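Local coordinates for tylactone synthase starter module and modules 1 & 2 (Streptomyces fradiae, PDB 2Z5L), which probably reduces the beta-keto group of a polyketide intermediate stereospecifically, acting as the first ketoreductase of the tylosin polyketide synthase, at residues V116-L129 against D160-A172. Numbering follows the deposited sequence.
Sequences VPSTDAVRTSIALL and DAGAQLWGFGRVA
Ala121 O, on the helix whose Ser125 packs against Leu165, is gripped by two donors of that serine: its backbone N and its OG, the latter at 2.7 Å, come from opposite faces of the carbonyl plane. With OG anti to the carbonyl carbon (chi1 -70°) the hydroxyl bends back to its own helix, while CB meets Leu165 CD2, at 3.7 Å, and OG lies beside Leu165 CD1. One turn earlier Val122 bears on Gln164 at about a right angle: CG2 rests 3.6 Å from Ala161 O, while CG1 lies near Gln164 OE1. The Gln164 amide is tied within its own helix, NE2 donating to Asp160 OD1 at 2.7 Å, on the syn side but tilted well out of the carboxylate plane; Thr119 OG1 stands near the same nitrogen without bonding to it. Where the chain enters helix 119-129, the CB of Ala161 fits against the inverse gamma turn centred on Pro117, 3.6 Å from Pro117 CA, and Ser118 OG caps the helix by accepting from Ala121 N. Farther along, Ile126 covers one face of the Phe168 ring in a CH-pi contact, CG1 sitting 3.4 Å from the centroid and almost on the ring normal. Leu129 CD2 approaches the ring obliquely at CE2 and presses tightly on Ala172 CB, at 3.3 Å. The helices run nearly parallel, 25° apart with axes 8.8 Å from each other, in what is probably the structural, Rossmann-like subdomain. Phe359 of helix 356-376, from the probably catalytic half, touches Ile126 and Gln164; Trp180 lies against Leu129 and Ala172. Ser125 and Gln164 thus bond within their own helices, which are joined by van der Waals packing, largely apolar, closest about the small alanines and most extensive at the phenylalanine ring.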
loop_
_atom_site.group_PDB
_atom_site.type_symbol
_atom_site.label_atom_id
_atom_site.label_comp_id
_atom_site.label_asym_id
_atom_site.label_seq_id
_atom_site.Cartn_x
_atom_site.Cartn_y
_atom_site.Cartn_z
ATOM N N VAL A 116 3.017 -3.562 -17.137
ATOM C CA VAL A 116 2.557 -4.947 -17.220
ATOM C C VAL A 116 1.783 -5.268 -15.946
ATOM O O VAL A 116 2.349 -5.271 -14.860
ATOM C CB VAL A 116 3.728 -5.938 -17.348
ATOM C CG1 VAL A 116 3.197 -7.369 -17.316
ATOM C CG2 VAL A 116 4.486 -5.684 -18.639
ATOM N N PRO A 117 0.466 -5.526 -16.071
ATOM C CA PRO A 117 -0.408 -5.849 -14.935
ATOM C C PRO A 117 -0.106 -7.203 -14.303
ATOM O O PRO A 117 -0.817 -8.174 -14.540
ATOM C CB PRO A 117 -1.807 -5.835 -15.554
ATOM C CG PRO A 117 -1.662 -4.934 -16.733
ATOM C CD PRO A 117 -0.330 -5.341 -17.297
ATOM N N SER A 118 0.941 -7.279 -13.499
ATOM C CA SER A 118 1.267 -8.540 -12.858
ATOM C C SER A 118 2.176 -8.276 -11.679
ATOM O O SER A 118 2.921 -7.295 -11.665
ATOM C CB SER A 118 1.979 -9.471 -13.837
ATOM O OG SER A 118 3.339 -9.093 -13.984
ATOM N N THR A 119 2.113 -9.162 -10.696
ATOM C CA THR A 119 2.946 -9.028 -9.518
ATOM C C THR A 119 4.392 -9.267 -9.918
ATOM O O THR A 119 5.314 -8.719 -9.318
ATOM C CB THR A 119 2.547 -10.029 -8.439
ATOM O OG1 THR A 119 1.171 -9.831 -8.095
ATOM C CG2 THR A 119 3.398 -9.818 -7.203
ATOM N N ASP A 120 4.588 -10.090 -10.939
ATOM C CA ASP A 120 5.929 -10.376 -11.425
ATOM C C ASP A 120 6.577 -9.068 -11.844
ATOM O O ASP A 120 7.782 -8.878 -11.688
ATOM C CB ASP A 120 5.868 -11.322 -12.622
ATOM C CG ASP A 120 6.098 -12.757 -12.234
ATOM O OD1 ASP A 120 5.640 -13.147 -11.134
ATOM O OD2 ASP A 120 6.728 -13.494 -13.036
ATOM N N ALA A 121 5.761 -8.175 -12.390
ATOM C CA ALA A 121 6.237 -6.875 -12.835
ATOM C C ALA A 121 6.748 -6.098 -11.632
ATOM O O ALA A 121 7.771 -5.432 -11.716
ATOM C CB ALA A 121 5.106 -6.109 -13.526
ATOM N N VAL A 122 6.001 -6.162 -10.531
ATOM C CA VAL A 122 6.384 -5.485 -9.295
ATOM C C VAL A 122 7.690 -6.075 -8.785
ATOM O O VAL A 122 8.596 -5.354 -8.358
ATOM C CB VAL A 122 5.318 -5.649 -8.222
ATOM C CG1 VAL A 122 5.680 -4.801 -6.991
ATOM C CG2 VAL A 122 3.980 -5.216 -8.780
ATOM N N ARG A 123 7.783 -7.398 -8.839
ATOM C CA ARG A 123 8.985 -8.074 -8.392
ATOM C C ARG A 123 10.173 -7.630 -9.238
ATOM O O ARG A 123 11.220 -7.270 -8.694
ATOM C CB ARG A 123 8.811 -9.592 -8.475
ATOM C CG ARG A 123 7.698 -10.139 -7.584
ATOM C CD ARG A 123 7.718 -11.658 -7.587
ATOM N NE ARG A 123 6.606 -12.231 -6.837
ATOM C CZ ARG A 123 5.398 -12.458 -7.345
ATOM N NH1 ARG A 123 5.140 -12.170 -8.616
ATOM N NH2 ARG A 123 4.447 -12.970 -6.580
ATOM N N THR A 124 9.995 -7.621 -10.559
ATOM C CA THR A 124 11.057 -7.222 -11.472
ATOM C C THR A 124 11.382 -5.739 -11.354
ATOM O O THR A 124 12.509 -5.339 -11.626
ATOM C CB THR A 124 10.700 -7.511 -12.941
ATOM O OG1 THR A 124 10.159 -8.834 -13.065
ATOM C CG2 THR A 124 11.959 -7.421 -13.800
ATOM N N SER A 125 10.392 -4.935 -10.962
ATOM C CA SER A 125 10.581 -3.499 -10.805
ATOM C C SER A 125 11.456 -3.261 -9.582
ATOM O O SER A 125 12.371 -2.428 -9.603
ATOM C CB SER A 125 9.229 -2.783 -10.637
ATOM O OG SER A 125 8.484 -2.798 -11.847
ATOM N N ILE A 126 11.171 -3.992 -8.510
ATOM C CA ILE A 126 11.958 -3.879 -7.294
ATOM C C ILE A 126 13.388 -4.298 -7.636
ATOM O O ILE A 126 14.351 -3.638 -7.234
ATOM C CB ILE A 126 11.331 -4.751 -6.161
ATOM C CG1 ILE A 126 10.063 -4.049 -5.663
ATOM C CG2 ILE A 126 12.337 -4.975 -5.010
ATOM C CD1 ILE A 126 9.272 -4.817 -4.672
ATOM N N ALA A 127 13.512 -5.372 -8.415
ATOM C CA ALA A 127 14.806 -5.885 -8.859
ATOM C C ALA A 127 15.592 -4.818 -9.644
ATOM O O ALA A 127 16.806 -4.714 -9.507
ATOM C CB ALA A 127 14.604 -7.128 -9.734
ATOM N N LEU A 128 14.890 -4.037 -10.463
ATOM C CA LEU A 128 15.524 -2.983 -11.258
ATOM C C LEU A 128 16.149 -1.925 -10.355
ATOM O O LEU A 128 17.273 -1.482 -10.585
ATOM C CB LEU A 128 14.503 -2.301 -12.181
ATOM C CG LEU A 128 14.889 -0.958 -12.831
ATOM C CD1 LEU A 128 16.043 -1.149 -13.808
ATOM C CD2 LEU A 128 13.689 -0.379 -13.542
ATOM N N LEU A 129 15.402 -1.504 -9.342
ATOM C CA LEU A 129 15.898 -0.499 -8.409
ATOM C C LEU A 129 17.117 -1.033 -7.675
ATOM O O LEU A 129 18.149 -0.354 -7.582
ATOM C CB LEU A 129 14.810 -0.105 -7.398
ATOM C CG LEU A 129 15.190 0.972 -6.373
ATOM C CD1 LEU A 129 15.814 2.156 -7.095
ATOM C CD2 LEU A 129 13.957 1.402 -5.598
ATOM N N ASP A 160 -4.463 -3.711 -9.103
ATOM C CA ASP A 160 -3.459 -4.257 -8.183
ATOM C C ASP A 160 -1.979 -4.000 -8.502
ATOM O O ASP A 160 -1.291 -3.263 -7.782
ATOM C CB ASP A 160 -3.690 -5.762 -8.010
ATOM C CG ASP A 160 -2.891 -6.345 -6.851
ATOM O OD1 ASP A 160 -1.879 -7.035 -7.101
ATOM O OD2 ASP A 160 -3.280 -6.089 -5.695
ATOM N N ALA A 161 -1.493 -4.614 -9.574
ATOM C CA ALA A 161 -0.102 -4.463 -9.990
ATOM C C ALA A 161 0.406 -3.025 -9.854
ATOM O O ALA A 161 1.432 -2.778 -9.215
ATOM C CB ALA A 161 0.068 -4.960 -11.432
ATOM N N GLY A 162 -0.305 -2.066 -10.437
ATOM C CA GLY A 162 0.136 -0.682 -10.340
ATOM C C GLY A 162 0.098 -0.094 -8.939
ATOM O O GLY A 162 0.990 0.670 -8.559
ATOM N N ALA A 163 -0.938 -0.422 -8.168
ATOM C CA ALA A 163 -1.060 0.099 -6.804
ATOM C C ALA A 163 0.099 -0.358 -5.921
ATOM O O ALA A 163 0.574 0.390 -5.070
ATOM C CB ALA A 163 -2.396 -0.342 -6.190
ATOM N N GLN A 164 0.543 -1.595 -6.128
ATOM C CA GLN A 164 1.651 -2.156 -5.355
ATOM C C GLN A 164 2.946 -1.373 -5.544
ATOM O O GLN A 164 3.655 -1.079 -4.574
ATOM C CB GLN A 164 1.893 -3.607 -5.758
ATOM C CG GLN A 164 0.906 -4.607 -5.181
ATOM C CD GLN A 164 1.406 -6.038 -5.346
ATOM O OE1 GLN A 164 2.552 -6.331 -5.018
ATOM N NE2 GLN A 164 0.552 -6.932 -5.853
ATOM N N LEU A 165 3.245 -1.049 -6.803
ATOM C CA LEU A 165 4.453 -0.311 -7.175
ATOM C C LEU A 165 4.483 1.083 -6.549
ATOM O O LEU A 165 5.534 1.571 -6.128
ATOM C CB LEU A 165 4.548 -0.186 -8.707
ATOM C CG LEU A 165 5.745 -0.791 -9.445
ATOM C CD1 LEU A 165 5.782 -0.217 -10.861
ATOM C CD2 LEU A 165 7.041 -0.463 -8.721
ATOM N N TRP A 166 3.336 1.752 -6.517
ATOM C CA TRP A 166 3.312 3.079 -5.913
ATOM C C TRP A 166 3.635 2.924 -4.440
ATOM O O TRP A 166 4.370 3.733 -3.876
ATOM C CB TRP A 166 1.951 3.737 -6.111
ATOM C CG TRP A 166 1.824 4.376 -7.456
ATOM C CD1 TRP A 166 1.823 3.751 -8.680
ATOM C CD2 TRP A 166 1.708 5.774 -7.720
ATOM N NE1 TRP A 166 1.711 4.680 -9.687
ATOM C CE2 TRP A 166 1.641 5.929 -9.125
ATOM C CE3 TRP A 166 1.655 6.916 -6.906
ATOM C CZ2 TRP A 166 1.524 7.177 -9.731
ATOM C CZ3 TRP A 166 1.539 8.160 -7.511
ATOM C CH2 TRP A 166 1.475 8.279 -8.914
ATOM N N GLY A 167 3.112 1.857 -3.831
ATOM C CA GLY A 167 3.383 1.617 -2.430
ATOM C C GLY A 167 4.870 1.459 -2.191
ATOM O O GLY A 167 5.448 2.103 -1.320
ATOM N N PHE A 168 5.494 0.604 -2.987
ATOM C CA PHE A 168 6.922 0.351 -2.880
ATOM C C PHE A 168 7.729 1.583 -3.252
ATOM O O PHE A 168 8.777 1.859 -2.661
ATOM C CB PHE A 168 7.316 -0.767 -3.833
ATOM C CG PHE A 168 8.785 -0.991 -3.904
ATOM C CD1 PHE A 168 9.441 -1.670 -2.880
ATOM C CD2 PHE A 168 9.524 -0.490 -4.963
ATOM C CE1 PHE A 168 10.814 -1.847 -2.905
ATOM C CE2 PHE A 168 10.895 -0.662 -4.996
ATOM C CZ PHE A 168 11.550 -1.344 -3.962
ATOM N N GLY A 169 7.245 2.291 -4.267
ATOM C CA GLY A 169 7.928 3.482 -4.748
ATOM C C GLY A 169 8.187 4.507 -3.657
ATOM O O GLY A 169 9.261 5.107 -3.613
ATOM N N ARG A 170 7.193 4.716 -2.793
ATOM C CA ARG A 170 7.287 5.671 -1.687
ATOM C C ARG A 170 8.318 5.253 -0.641
ATOM O O ARG A 170 8.906 6.098 0.052
ATOM C CB ARG A 170 5.909 5.857 -1.036
ATOM C CG ARG A 170 4.866 6.405 -2.016
ATOM C CD ARG A 170 3.539 6.684 -1.336
ATOM N NE ARG A 170 2.664 5.513 -1.285
ATOM C CZ ARG A 170 1.705 5.266 -2.168
ATOM N NH1 ARG A 170 1.491 6.112 -3.178
ATOM N NH2 ARG A 170 0.962 4.178 -2.044
ATOM N N VAL A 171 8.533 3.952 -0.521
ATOM C CA VAL A 171 9.512 3.440 0.417
ATOM C C VAL A 171 10.881 3.707 -0.191
ATOM O O VAL A 171 11.828 4.067 0.517
ATOM C CB VAL A 171 9.339 1.913 0.641
ATOM C CG1 VAL A 171 10.512 1.368 1.452
ATOM C CG2 VAL A 171 8.035 1.649 1.362
ATOM N N ALA A 172 10.983 3.542 -1.510
ATOM C CA ALA A 172 12.252 3.778 -2.207
ATOM C C ALA A 172 12.721 5.228 -2.055
ATOM O O ALA A 172 13.910 5.480 -1.878
ATOM C CB ALA A 172 12.106 3.437 -3.687
#